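Long-range contacts in Endoglucanase(Endo-1,4-beta-glucanase)protein (Pseudomonas stutzeri, PDB 6R2J), which probably hydrolyses internal O-glycosidic bonds of cellulose as a glycosyl hydrolase family 5 endoglucanase, and holds cellobiose in this crystal: residues 59-64 and 102-107; 9-14 and 319-324; 172-177 and 190-195; 1-6 and 52-57. All coordinates share one frame; numbering follows the deposited sequence.

Interaction 1: 59-64 and 102-107; sequences FIWERV and GRYHGE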
loop_
_atom_site.group_PDB
_atom_site.type_symbol
_atom_site.label_atom_id
_atom_site.label_comp_id
_atom_site.label_asym_id
_atom_site.label_seq_id
_atom_site.Cartn_x
_atom_site.Cartn_y
_atom_site.Cartn_z
ATOM N N PHE A 59 1.799 -9.029 0.491
ATOM C CA PHE A 59 2.170 -10.421 0.331
ATOM C C PHE A 59 3.436 -10.399 -0.520
ATOM O O PHE A 59 3.823 -9.354 -1.091
ATOM C CB PHE A 59 0.993 -11.188 -0.264
ATOM C CG PHE A 59 0.773 -10.885 -1.704
ATOM C CD1 PHE A 59 0.082 -9.753 -2.079
ATOM C CD2 PHE A 59 1.346 -11.691 -2.693
ATOM C CE1 PHE A 59 -0.093 -9.449 -3.421
ATOM C CE2 PHE A 59 1.202 -11.399 -4.020
ATOM C CZ PHE A 59 0.461 -10.289 -4.397
ATOM N N ILE A 60 4.112 -11.549 -0.611
ATOM C CA ILE A 60 5.285 -11.628 -1.473
ATOM C C ILE A 60 5.088 -12.636 -2.600
ATOM O O ILE A 60 4.436 -13.675 -2.449
ATOM C CB ILE A 60 6.627 -11.818 -0.724
ATOM C CG1 ILE A 60 6.644 -13.135 0.057
ATOM C CG2 ILE A 60 6.892 -10.573 0.195
ATOM C CD1 ILE A 60 7.990 -13.421 0.701
ATOM N N TRP A 61 5.679 -12.313 -3.737
ATOM C CA TRP A 61 5.608 -13.180 -4.910
ATOM C C TRP A 61 6.159 -14.580 -4.604
ATOM O O TRP A 61 5.564 -15.593 -5.000
ATOM C CB TRP A 61 6.323 -12.454 -6.062
ATOM C CG TRP A 61 6.366 -13.129 -7.367
ATOM C CD1 TRP A 61 5.824 -14.348 -7.718
ATOM C CD2 TRP A 61 7.034 -12.631 -8.530
ATOM N NE1 TRP A 61 6.139 -14.634 -9.023
ATOM C CE2 TRP A 61 6.866 -13.595 -9.551
ATOM C CE3 TRP A 61 7.765 -11.460 -8.806
ATOM C CZ2 TRP A 61 7.388 -13.421 -10.821
ATOM C CZ3 TRP A 61 8.302 -11.307 -10.061
ATOM C CH2 TRP A 61 8.121 -12.291 -11.055
ATOM N N GLU A 62 7.241 -14.650 -3.818
ATOM C CA GLU A 62 7.904 -15.918 -3.536
ATOM C C GLU A 62 6.998 -16.905 -2.808
ATOM O O GLU A 62 7.240 -18.112 -2.867
ATOM C CB GLU A 62 9.170 -15.644 -2.721
ATOM C CG GLU A 62 10.279 -14.939 -3.509
ATOM C CD GLU A 62 10.203 -13.401 -3.459
ATOM O OE1 GLU A 62 9.192 -12.859 -2.976
ATOM O OE2 GLU A 62 11.158 -12.730 -3.922
ATOM N N ARG A 63 5.971 -16.437 -2.123
ATOM C CA ARG A 63 5.065 -17.337 -1.433
ATOM C C ARG A 63 3.863 -17.724 -2.283
ATOM O O ARG A 63 3.236 -18.745 -1.978
ATOM C CB ARG A 63 4.669 -16.740 -0.064
ATOM C CG ARG A 63 5.819 -16.747 0.937
ATOM C CD ARG A 63 5.549 -15.977 2.229
ATOM N NE ARG A 63 6.724 -16.086 3.113
ATOM C CZ ARG A 63 7.196 -15.135 3.924
ATOM N NH1 ARG A 63 6.598 -13.969 4.023
ATOM N NH2 ARG A 63 8.276 -15.371 4.671
ATOM N N VAL A 64 3.501 -16.912 -3.294
ATOM C CA VAL A 64 2.439 -17.299 -4.240
ATOM C C VAL A 64 3.002 -18.143 -5.376
ATOM O O VAL A 64 2.262 -18.930 -5.981
ATOM C CB VAL A 64 1.582 -16.150 -4.826
ATOM C CG1 VAL A 64 0.789 -15.453 -3.716
ATOM C CG2 VAL A 64 2.453 -15.199 -5.651
ATOM N N GLY A 102 10.943 -4.536 -6.380
ATOM C CA GLY A 102 11.514 -4.714 -7.700
ATOM C C GLY A 102 12.243 -6.026 -7.939
ATOM O O GLY A 102 12.974 -6.131 -8.937
ATOM N N ARG A 103 12.061 -7.033 -7.069
ATOM C CA ARG A 103 12.909 -8.216 -7.099
ATOM C C ARG A 103 12.122 -9.499 -6.841
ATOM O O ARG A 103 11.074 -9.483 -6.192
ATOM C CB ARG A 103 14.048 -8.127 -6.068
ATOM C CG ARG A 103 15.042 -6.986 -6.326
ATOM C CD ARG A 103 15.824 -6.613 -5.057
ATOM N NE ARG A 103 17.009 -5.820 -5.372
ATOM C CZ ARG A 103 16.979 -4.532 -5.716
ATOM N NH1 ARG A 103 15.817 -3.874 -5.789
ATOM N NH2 ARG A 103 18.109 -3.899 -6.019
ATOM N N TYR A 104 12.666 -10.612 -7.351
ATOM C CA TYR A 104 12.138 -11.956 -7.146
ATOM C C TYR A 104 13.299 -12.873 -6.760
ATOM O O TYR A 104 14.249 -13.032 -7.534
ATOM C CB TYR A 104 11.425 -12.448 -8.414
ATOM C CG TYR A 104 10.906 -13.867 -8.266
ATOM C CD1 TYR A 104 9.932 -14.166 -7.337
ATOM C CD2 TYR A 104 11.428 -14.905 -8.991
ATOM C CE1 TYR A 104 9.479 -15.429 -7.153
ATOM C CE2 TYR A 104 10.973 -16.194 -8.799
ATOM C CZ TYR A 104 9.970 -16.429 -7.891
ATOM O OH TYR A 104 9.471 -17.676 -7.680
ATOM N N HIS A 105 13.225 -13.480 -5.571
ATOM C CA HIS A 105 14.323 -14.277 -5.025
ATOM C C HIS A 105 15.634 -13.502 -5.103
ATOM O O HIS A 105 16.702 -14.053 -5.417
ATOM C CB HIS A 105 14.445 -15.655 -5.685
ATOM C CG HIS A 105 13.432 -16.648 -5.194
ATOM N ND1 HIS A 105 13.263 -16.945 -3.856
ATOM C CD2 HIS A 105 12.519 -17.394 -5.863
ATOM C CE1 HIS A 105 12.306 -17.847 -3.726
ATOM N NE2 HIS A 105 11.809 -18.100 -4.924
ATOM N N GLY A 106 15.541 -12.191 -4.838
ATOM C CA GLY A 106 16.698 -11.318 -4.772
ATOM C C GLY A 106 17.197 -10.757 -6.084
ATOM O O GLY A 106 18.059 -9.864 -6.062
ATOM N N GLU A 107 16.673 -11.217 -7.218
ATOM C CA GLU A 107 17.121 -10.800 -8.537
ATOM C C GLU A 107 16.132 -9.789 -9.080
ATOM O O GLU A 107 14.945 -9.846 -8.766
ATOM C CB GLU A 107 17.174 -12.001 -9.482
ATOM C CG GLU A 107 18.178 -13.078 -9.079
ATOM C CD GLU A 107 19.573 -12.813 -9.615
ATOM O OE1 GLU A 107 20.520 -13.476 -9.173
ATOM O OE2 GLU A 107 19.721 -11.932 -10.486
HETATM O O HOH W 1 13.220 -11.075 -3.621
#

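Interaction 2: 9-14 and 319-324; sequences GGLALH and TAIGPT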
loop_
_atom_site.group_PDB
_atom_site.type_symbol
_atom_site.label_atom_id
_atom_site.label_comp_id
_atom_site.label_asym_id
_atom_site.label_seq_id
_atom_site.Cartn_x
_atom_site.Cartn_y
_atom_site.Cartn_z
ATOM N N GLY A 9 -21.376 9.729 4.259
ATOM C CA GLY A 9 -20.978 10.482 3.093
ATOM C C GLY A 9 -19.467 10.608 2.979
ATOM O O GLY A 9 -18.721 10.412 3.934
ATOM N N GLY A 10 -19.014 10.936 1.787
ATOM C CA GLY A 10 -17.593 10.968 1.506
ATOM C C GLY A 10 -17.034 9.601 1.138
ATOM O O GLY A 10 -17.769 8.591 0.988
ATOM N N LEU A 11 -15.702 9.562 0.990
ATOM C CA LEU A 11 -15.007 8.329 0.646
ATOM C C LEU A 11 -14.224 7.793 1.839
ATOM O O LEU A 11 -13.839 8.552 2.730
ATOM C CB LEU A 11 -14.056 8.536 -0.527
ATOM C CG LEU A 11 -14.693 9.130 -1.782
ATOM C CD1 LEU A 11 -13.617 9.246 -2.871
ATOM C CD2 LEU A 11 -15.846 8.290 -2.259
ATOM N N ALA A 12 -14.028 6.462 1.858
ATOM C CA ALA A 12 -13.114 5.813 2.811
ATOM C C ALA A 12 -11.704 6.046 2.284
ATOM O O ALA A 12 -11.175 5.248 1.511
ATOM C CB ALA A 12 -13.397 4.326 2.971
ATOM N N LEU A 13 -11.095 7.171 2.696
ATOM C CA LEU A 13 -9.797 7.580 2.186
ATOM C C LEU A 13 -8.656 7.000 3.005
ATOM O O LEU A 13 -7.636 6.600 2.435
ATOM C CB LEU A 13 -9.677 9.103 2.220
ATOM C CG LEU A 13 -10.486 9.960 1.248
ATOM C CD1 LEU A 13 -10.121 11.451 1.513
ATOM C CD2 LEU A 13 -10.229 9.612 -0.230
ATOM N N HIS A 14 -8.803 6.947 4.329
ATOM C CA HIS A 14 -7.684 6.693 5.230
ATOM C C HIS A 14 -7.827 5.337 5.886
ATOM O O HIS A 14 -8.747 5.101 6.688
ATOM C CB HIS A 14 -7.554 7.814 6.246
ATOM C CG HIS A 14 -7.330 9.140 5.604
ATOM N ND1 HIS A 14 -6.333 9.343 4.677
ATOM C CD2 HIS A 14 -8.019 10.301 5.675
ATOM C CE1 HIS A 14 -6.396 10.584 4.230
ATOM N NE2 HIS A 14 -7.397 11.190 4.835
ATOM N N THR A 319 -16.109 13.038 -3.487
ATOM C CA THR A 319 -16.771 12.079 -4.358
ATOM C C THR A 319 -15.833 11.407 -5.357
ATOM O O THR A 319 -16.190 10.365 -5.921
ATOM C CB THR A 319 -17.948 12.744 -5.096
ATOM O OG1 THR A 319 -17.590 14.051 -5.553
ATOM C CG2 THR A 319 -19.145 12.883 -4.181
ATOM N N ALA A 320 -14.627 11.930 -5.550
ATOM C CA ALA A 320 -13.642 11.286 -6.405
ATOM C C ALA A 320 -12.271 11.298 -5.743
ATOM O O ALA A 320 -11.944 12.178 -4.939
ATOM C CB ALA A 320 -13.557 11.968 -7.784
ATOM N N ILE A 321 -11.470 10.288 -6.094
ATOM C CA ILE A 321 -10.075 10.242 -5.676
ATOM C C ILE A 321 -9.331 11.384 -6.347
ATOM O O ILE A 321 -9.479 11.611 -7.559
ATOM C CB ILE A 321 -9.450 8.865 -5.973
ATOM C CG1 ILE A 321 -10.267 7.823 -5.188
ATOM C CG2 ILE A 321 -7.968 8.879 -5.616
ATOM C CD1 ILE A 321 -10.208 7.985 -3.637
ATOM N N GLY A 322 -8.587 12.155 -5.544
ATOM C CA GLY A 322 -7.789 13.245 -6.050
ATOM C C GLY A 322 -6.337 12.846 -6.179
ATOM O O GLY A 322 -6.003 11.657 -6.184
ATOM N N PRO A 323 -5.434 13.858 -6.248
ATOM C CA PRO A 323 -5.803 15.297 -6.207
ATOM C C PRO A 323 -6.521 15.843 -7.473
ATOM O O PRO A 323 -6.615 15.162 -8.510
ATOM C CB PRO A 323 -4.451 16.006 -5.979
ATOM C CG PRO A 323 -3.476 15.094 -6.695
ATOM C CD PRO A 323 -3.982 13.669 -6.436
ATOM N N THR A 324 -7.039 17.066 -7.339
ATOM C CA THR A 324 -7.743 17.701 -8.439
ATOM C C THR A 324 -6.705 18.269 -9.402
ATOM O O THR A 324 -5.916 19.132 -8.998
ATOM C CB THR A 324 -8.634 18.800 -7.895
ATOM O OG1 THR A 324 -7.882 19.616 -6.990
ATOM C CG2 THR A 324 -9.798 18.182 -7.152
#

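Interaction 3: 172-177 and 190-195; sequences IFIEGE and ANFLIN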
loop_
_atom_site.group_PDB
_atom_site.type_symbol
_atom_site.label_atom_id
_atom_site.label_comp_id
_atom_site.label_asym_id
_atom_site.label_seq_id
_atom_site.Cartn_x
_atom_site.Cartn_y
_atom_site.Cartn_z
ATOM N N ILE A 172 -5.483 -0.423 -10.381
ATOM C CA ILE A 172 -4.079 -0.809 -10.294
ATOM C C ILE A 172 -3.313 0.372 -9.720
ATOM O O ILE A 172 -3.481 1.508 -10.190
ATOM C CB ILE A 172 -3.481 -1.220 -11.656
ATOM C CG1 ILE A 172 -4.159 -2.476 -12.196
ATOM C CG2 ILE A 172 -1.915 -1.395 -11.516
ATOM C CD1 ILE A 172 -3.890 -2.722 -13.689
ATOM N N PHE A 173 -2.455 0.086 -8.725
ATOM C CA PHE A 173 -1.645 1.069 -8.016
ATOM C C PHE A 173 -0.188 0.952 -8.446
ATOM O O PHE A 173 0.424 -0.133 -8.374
ATOM C CB PHE A 173 -1.835 0.905 -6.509
ATOM C CG PHE A 173 -3.283 1.123 -6.084
ATOM C CD1 PHE A 173 -4.235 0.142 -6.267
ATOM C CD2 PHE A 173 -3.697 2.328 -5.530
ATOM C CE1 PHE A 173 -5.539 0.362 -5.910
ATOM C CE2 PHE A 173 -5.020 2.525 -5.142
ATOM C CZ PHE A 173 -5.917 1.551 -5.352
ATOM N N ILE A 174 0.344 2.079 -8.911
ATOM C CA ILE A 174 1.680 2.160 -9.473
ATOM C C ILE A 174 2.564 2.963 -8.517
ATOM O O ILE A 174 2.349 4.163 -8.301
ATOM C CB ILE A 174 1.667 2.783 -10.882
ATOM C CG1 ILE A 174 0.688 2.047 -11.811
ATOM C CG2 ILE A 174 3.104 2.793 -11.488
ATOM C CD1 ILE A 174 1.028 0.600 -12.107
ATOM N N GLU A 175 3.592 2.309 -7.990
ATOM C CA GLU A 175 4.673 2.958 -7.275
ATOM C C GLU A 175 5.826 3.322 -8.222
ATOM O O GLU A 175 5.930 2.830 -9.365
ATOM C CB GLU A 175 5.149 2.031 -6.132
ATOM C CG GLU A 175 3.992 1.712 -5.177
ATOM C CD GLU A 175 4.397 0.955 -3.942
ATOM O OE1 GLU A 175 5.441 1.298 -3.367
ATOM O OE2 GLU A 175 3.639 0.013 -3.541
ATOM N N GLY A 176 6.678 4.230 -7.741
ATOM C CA GLY A 176 7.850 4.669 -8.453
ATOM C C GLY A 176 9.145 4.293 -7.744
ATOM O O GLY A 176 9.184 3.702 -6.667
ATOM N N GLU A 177 10.227 4.676 -8.395
ATOM C CA GLU A 177 11.587 4.399 -7.966
ATOM C C GLU A 177 11.931 5.195 -6.688
ATOM O O GLU A 177 11.101 5.923 -6.097
ATOM C CB GLU A 177 12.489 4.612 -9.190
ATOM C CG GLU A 177 13.978 4.496 -9.103
ATOM C CD GLU A 177 14.522 3.155 -8.647
ATOM O OE1 GLU A 177 14.978 3.185 -7.511
ATOM O OE2 GLU A 177 14.566 2.130 -9.392
ATOM N N ALA A 190 10.151 11.879 -12.952
ATOM C CA ALA A 190 9.668 13.131 -13.529
ATOM C C ALA A 190 8.791 12.862 -14.736
ATOM O O ALA A 190 7.745 13.509 -14.912
ATOM C CB ALA A 190 10.834 14.043 -13.910
ATOM N N ASN A 191 9.201 11.887 -15.565
ATOM C CA ASN A 191 8.477 11.482 -16.763
ATOM C C ASN A 191 7.981 10.045 -16.684
ATOM O O ASN A 191 8.167 9.276 -17.627
ATOM C CB ASN A 191 9.394 11.556 -17.971
ATOM C CG ASN A 191 10.038 12.905 -18.118
ATOM O OD1 ASN A 191 11.125 13.163 -17.573
ATOM N ND2 ASN A 191 9.368 13.789 -18.860
ATOM N N PHE A 192 7.390 9.668 -15.559
ATOM C CA PHE A 192 6.912 8.318 -15.324
ATOM C C PHE A 192 5.439 8.267 -15.734
ATOM O O PHE A 192 4.636 9.127 -15.338
ATOM C CB PHE A 192 7.173 7.957 -13.843
ATOM C CG PHE A 192 6.800 6.541 -13.471
ATOM C CD1 PHE A 192 7.151 5.469 -14.285
ATOM C CD2 PHE A 192 6.073 6.295 -12.312
ATOM C CE1 PHE A 192 6.775 4.171 -13.958
ATOM C CE2 PHE A 192 5.660 5.009 -11.983
ATOM C CZ PHE A 192 6.022 3.931 -12.801
ATOM N N LEU A 193 5.094 7.277 -16.567
ATOM C CA LEU A 193 3.728 7.175 -17.078
ATOM C C LEU A 193 3.469 5.775 -17.588
ATOM O O LEU A 193 4.070 5.353 -18.577
ATOM C CB LEU A 193 3.499 8.170 -18.218
ATOM C CG LEU A 193 2.031 8.436 -18.586
ATOM C CD1 LEU A 193 1.923 9.611 -19.591
ATOM C CD2 LEU A 193 1.355 7.217 -19.186
ATOM N N ILE A 194 2.537 5.103 -16.969
ATOM C CA ILE A 194 2.081 3.784 -17.383
ATOM C C ILE A 194 0.768 3.924 -18.141
ATOM O O ILE A 194 -0.105 4.724 -17.780
ATOM C CB ILE A 194 1.927 2.863 -16.150
ATOM C CG1 ILE A 194 3.216 2.884 -15.321
ATOM C CG2 ILE A 194 1.562 1.444 -16.557
ATOM C CD1 ILE A 194 4.408 2.267 -16.055
ATOM N N ASN A 195 0.609 3.126 -19.179
ATOM C CA ASN A 195 -0.568 3.208 -20.025
ATOM C C ASN A 195 -1.650 2.264 -19.515
ATOM O O ASN A 195 -1.403 1.059 -19.340
ATOM C CB ASN A 195 -0.182 2.827 -21.445
ATOM C CG ASN A 195 0.815 3.778 -22.049
ATOM O OD1 ASN A 195 0.624 4.986 -22.028
ATOM N ND2 ASN A 195 1.911 3.231 -22.586
#

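Interaction 4: 1-6 and 52-57; sequences ADWPVN and IRLIRF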
loop_
_atom_site.group_PDB
_atom_site.type_symbol
_atom_site.label_atom_id
_atom_site.label_comp_id
_atom_site.label_asym_id
_atom_site.label_seq_id
_atom_site.Cartn_x
_atom_site.Cartn_y
_atom_site.Cartn_z
ATOM N N ALA A 1 -12.441 4.068 -8.791
ATOM C CA ALA A 1 -13.841 3.980 -9.314
ATOM C C ALA A 1 -14.711 3.520 -8.148
ATOM O O ALA A 1 -15.278 4.359 -7.425
ATOM C CB ALA A 1 -13.944 3.018 -10.472
ATOM N N ASP A 2 -14.795 2.192 -7.963
ATOM C CA ASP A 2 -15.590 1.577 -6.897
ATOM C C ASP A 2 -14.896 1.737 -5.553
ATOM O O ASP A 2 -14.829 0.781 -4.768
ATOM C CB ASP A 2 -15.824 0.095 -7.173
ATOM C CG ASP A 2 -16.490 -0.126 -8.496
ATOM O OD1 ASP A 2 -16.740 0.900 -9.183
ATOM O OD2 ASP A 2 -16.746 -1.309 -8.846
ATOM N N TRP A 3 -14.393 2.946 -5.283
ATOM C CA TRP A 3 -13.711 3.213 -4.033
ATOM C C TRP A 3 -14.693 3.082 -2.872
ATOM O O TRP A 3 -15.849 3.505 -2.987
ATOM C CB TRP A 3 -13.121 4.620 -4.050
ATOM C CG TRP A 3 -11.999 4.740 -3.107
ATOM C CD1 TRP A 3 -12.053 5.167 -1.811
ATOM C CD2 TRP A 3 -10.640 4.397 -3.364
ATOM N NE1 TRP A 3 -10.817 5.078 -1.237
ATOM C CE2 TRP A 3 -9.921 4.630 -2.171
ATOM C CE3 TRP A 3 -9.954 3.916 -4.490
ATOM C CZ2 TRP A 3 -8.545 4.419 -2.068
ATOM C CZ3 TRP A 3 -8.576 3.717 -4.389
ATOM C CH2 TRP A 3 -7.890 3.972 -3.179
ATOM N N PRO A 4 -14.272 2.497 -1.752
ATOM C CA PRO A 4 -15.197 2.358 -0.612
ATOM C C PRO A 4 -15.658 3.728 -0.136
ATOM O O PRO A 4 -14.937 4.724 -0.256
ATOM C CB PRO A 4 -14.365 1.630 0.456
ATOM C CG PRO A 4 -12.925 1.803 0.016
ATOM C CD PRO A 4 -12.923 1.954 -1.486
ATOM N N VAL A 5 -16.897 3.775 0.352
ATOM C CA VAL A 5 -17.534 5.014 0.780
ATOM C C VAL A 5 -17.786 4.935 2.280
ATOM O O VAL A 5 -17.926 3.852 2.848
ATOM C CB VAL A 5 -18.847 5.317 0.022
ATOM C CG1 VAL A 5 -18.601 5.500 -1.456
ATOM C CG2 VAL A 5 -19.834 4.212 0.288
ATOM N N ASN A 6 -17.809 6.098 2.924
ATOM C CA ASN A 6 -18.178 6.202 4.324
ATOM C C ASN A 6 -19.697 6.247 4.457
ATOM O O ASN A 6 -20.410 6.681 3.553
ATOM C CB ASN A 6 -17.592 7.471 4.942
ATOM C CG ASN A 6 -16.110 7.422 5.079
ATOM O OD1 ASN A 6 -15.474 6.372 4.979
ATOM N ND2 ASN A 6 -15.542 8.575 5.308
ATOM N N ILE A 52 -12.992 2.285 9.485
ATOM C CA ILE A 52 -11.975 2.116 8.448
ATOM C C ILE A 52 -12.494 1.059 7.493
ATOM O O ILE A 52 -12.797 -0.068 7.908
ATOM C CB ILE A 52 -10.624 1.685 9.037
ATOM C CG1 ILE A 52 -9.973 2.771 9.891
ATOM C CG2 ILE A 52 -9.671 1.357 7.949
ATOM C CD1 ILE A 52 -8.762 2.303 10.669
ATOM N N ARG A 53 -12.566 1.428 6.212
ATOM C CA ARG A 53 -13.039 0.548 5.158
ATOM C C ARG A 53 -11.979 0.246 4.105
ATOM O O ARG A 53 -12.264 -0.489 3.148
ATOM C CB ARG A 53 -14.241 1.192 4.475
ATOM C CG ARG A 53 -15.484 1.173 5.293
ATOM C CD ARG A 53 -16.690 1.459 4.399
ATOM N NE ARG A 53 -17.891 1.551 5.208
ATOM C CZ ARG A 53 -18.818 0.612 5.255
ATOM N NH1 ARG A 53 -18.698 -0.486 4.501
ATOM N NH2 ARG A 53 -19.867 0.782 6.048
ATOM N N LEU A 54 -10.773 0.785 4.257
ATOM C CA LEU A 54 -9.686 0.613 3.309
ATOM C C LEU A 54 -8.546 -0.157 3.964
ATOM O O LEU A 54 -8.115 0.176 5.077
ATOM C CB LEU A 54 -9.211 1.989 2.820
ATOM C CG LEU A 54 -8.089 2.095 1.790
ATOM C CD1 LEU A 54 -8.628 1.567 0.463
ATOM C CD2 LEU A 54 -7.526 3.497 1.667
ATOM N N ILE A 55 -8.058 -1.172 3.262
ATOM C CA ILE A 55 -6.987 -2.031 3.734
ATOM C C ILE A 55 -5.990 -2.227 2.595
ATOM O O ILE A 55 -6.372 -2.547 1.466
ATOM C CB ILE A 55 -7.524 -3.401 4.187
ATOM C CG1 ILE A 55 -8.582 -3.218 5.278
ATOM C CG2 ILE A 55 -6.373 -4.307 4.637
ATOM C CD1 ILE A 55 -8.017 -2.872 6.626
ATOM N N ARG A 56 -4.710 -2.038 2.900
ATOM C CA ARG A 56 -3.622 -2.427 2.018
ATOM C C ARG A 56 -2.993 -3.683 2.603
ATOM O O ARG A 56 -2.637 -3.713 3.788
ATOM C CB ARG A 56 -2.575 -1.318 1.863
ATOM C CG ARG A 56 -1.356 -1.763 0.981
ATOM C CD ARG A 56 -0.536 -0.549 0.701
ATOM N NE ARG A 56 0.655 -0.681 -0.140
ATOM C CZ ARG A 56 1.900 -0.791 0.304
ATOM N NH1 ARG A 56 2.157 -0.863 1.604
ATOM N NH2 ARG A 56 2.897 -0.794 -0.567
ATOM N N PHE A 57 -2.873 -4.725 1.795
ATOM C CA PHE A 57 -2.422 -6.010 2.320
ATOM C C PHE A 57 -1.186 -6.530 1.605
ATOM O O PHE A 57 -1.302 -7.093 0.500
ATOM C CB PHE A 57 -3.541 -7.044 2.260
ATOM C CG PHE A 57 -3.199 -8.301 2.989
ATOM C CD1 PHE A 57 -3.227 -8.322 4.375
ATOM C CD2 PHE A 57 -2.783 -9.430 2.315
ATOM C CE1 PHE A 57 -2.895 -9.466 5.102
ATOM C CE2 PHE A 57 -2.408 -10.579 3.043
ATOM C CZ PHE A 57 -2.490 -10.595 4.429
#

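Interaction 1: 59-64 and 102-107
E62 reaches across to Y104 and H105, a compact example of one acidic side chain holding a tight turn. Its CB passes 4.0 Å from CE1 of H105. CG then lies over a face of the imidazole, 3.6 Å from the centroid of the H105 ring, as a CH-pi contact, with Y104 CE1 also close by. A bend at chi2 (89°) turns the carboxylate off the imidazole and toward the main chain at Y104 and H105, running past the phenol ring nearly parallel to it. There OE2 of E62 uses its anti lone pair to accept H105 N at 2.7 Å (161°), and it takes a second bond from water 1, which itself accepts G106 N. The other oxygen, OE1, is bonded by N100 ND2. The type I' turn from Y104 to E107 is thereby gripped both directly and through water. Beside it, Y104 CD1 sits over the W61 indole, 3.5 Å from W61 CD2, the phenol inclined obliquely to the five-membered ring at 31°. With an alanine in place of W61, Y104 would probably lose the surface it rests on and Q65 its indole partner. Just after strand 54-59, W61 thus lies between Y104 of the hairpin and M98 of strand 93-98 with V122 of helix 116-130.

Interaction 2: 9-14 and 319-324
At the N-terminal end of a (β/α)8 barrel, L11 and L13, just ahead of strand 14-18, meet I321 of the C-terminal tail in a small apolar cluster. L11 CD1 touches the terminal methyl of I321, CD1, at 3.7 Å, the two side chains crossing at a slant. The same leucine methyl also lies along the tail's main chain: L11 CD1 is 3.8 Å from A320 C, and T319 C is little farther off. L13 approaches differently: its side chain runs past that of I321 in the opposite sense, and its CD2 comes to 3.8 Å from I321 CD1. One isoleucine methyl therefore serves both leucines, put there by two successive bends of the I321 chain (chi1 -60°, chi2 -63°). An inverse gamma turn centred on A12 separates the leucines. No hydrogen bond joins the two segments; polar ties run to neighbours instead, L11 O accepting N316 ND2 and G322 pairing through its backbone with G248 and C277. The disulfide between C277 and C318 secures the tail immediately before T319, while P323, after a cis peptide bond, packs on helix 229-244. The whole is an example of a TIM barrel in which the two chain ends meet beneath the first strand.

Interaction 3: 172-177 and 190-195
F192 and I194 lean on I174 from the connection that joins two neighbouring parallel strands of the TIM barrel, 171-175 and 201-206. They illustrate how the connection after a barrel strand, here past two short helices, can fold back and cover a residue on the strand's outer side. F192 comes first. With CG anti to the backbone N (chi1 -176°), its ring extends toward the strand and meets it obliquely through CE2 and CZ. CZ lies 3.4 Å from the CG2 methyl of I174, and CE2 reaches the main chain, 3.4 Å from the carbonyl oxygen of E175. G176 CA is a looser neighbour, 4.2 Å from F192 CE2. The E175 oxygen has its own hydrogen bond from W152 NE1, so the phenyl ring borders a carbonyl that is already engaged. An alanine in place of F192 would probably open a gap beside the I174 methyl and bare the flank of the E175 carbonyl. The strand alternates as it passes the loop: I174 faces F192, whereas E175 projects to the other side, where OE1 accepts E144 N, OE2 makes a salt bridge with R56 NH2, and a bound glucose unit lies about 7 Å from the side chain. Two residues after F192, I194 points toward the strand again, its N held by Y203 OH and its side chain also packed on A156 and Q157 of helix 152-166. I194 CG1 rests on I174 CG2 at 3.8 Å, so this one methyl meets both F192 and I194.

Interaction 4: 1-6 and 52-57
W3 and P4 pack on L54 and R53 at the N-terminal mouth of the TIM barrel, where the leading segment of the chain lies across the start of strand 54-59. The apolar part centres on L54. L54 CD1 meets W3 CZ2 at 3.8 Å. The other methyl, CD2, is only slightly farther from the same atom, so the forked end of the leucine straddles one corner of the indole. The approach to the ring is oblique. L54 carries its CG anti to the backbone N (chi1 -179°), which sends the fork toward the tryptophan. P4 adds a looser contact, its CG 4.3 Å from L54 CD1, and it also lies against R53, CB to CB at 4.0 Å. L137 of strand 136-140 touches W3, P4 and L54 alike, and W3 NE1 is hydrogen-bonded to A12 O, which fixes the turn of the indole. The polar part concerns R53, deposited in two conformers. In the one described here the chain is extended from CG to NE, and in this conformer NH1 bonds G91 O and NH2 forms a salt bridge with D7 OD1. V5 O, oblique to the guanidinium, is 3.3 Å from R53 NE at an angle too poor for a hydrogen bond; it sits nearest R53 CD, at 3.1 Å.

From the N terminus the chain opens interaction 4 with residues 1-6 and interaction 2 with 9-14; residues 52-57 then close interaction 4 on the second barrel strand. The two loops cross, and their first segments touch through probable hydrogen bonds around A12. Interaction 1 follows directly on, joining the chain beyond strand 54-59 to the hairpin after strand 93-98. Interaction 3 closes a short loop between strands 171-175 and 201-206. Both lie inside the long loop that 319-324 finally shuts by meeting 9-14. Inside the barrel, packing of W3 on F173 brings interactions 4 and 3 together, beside the charged link between their strands.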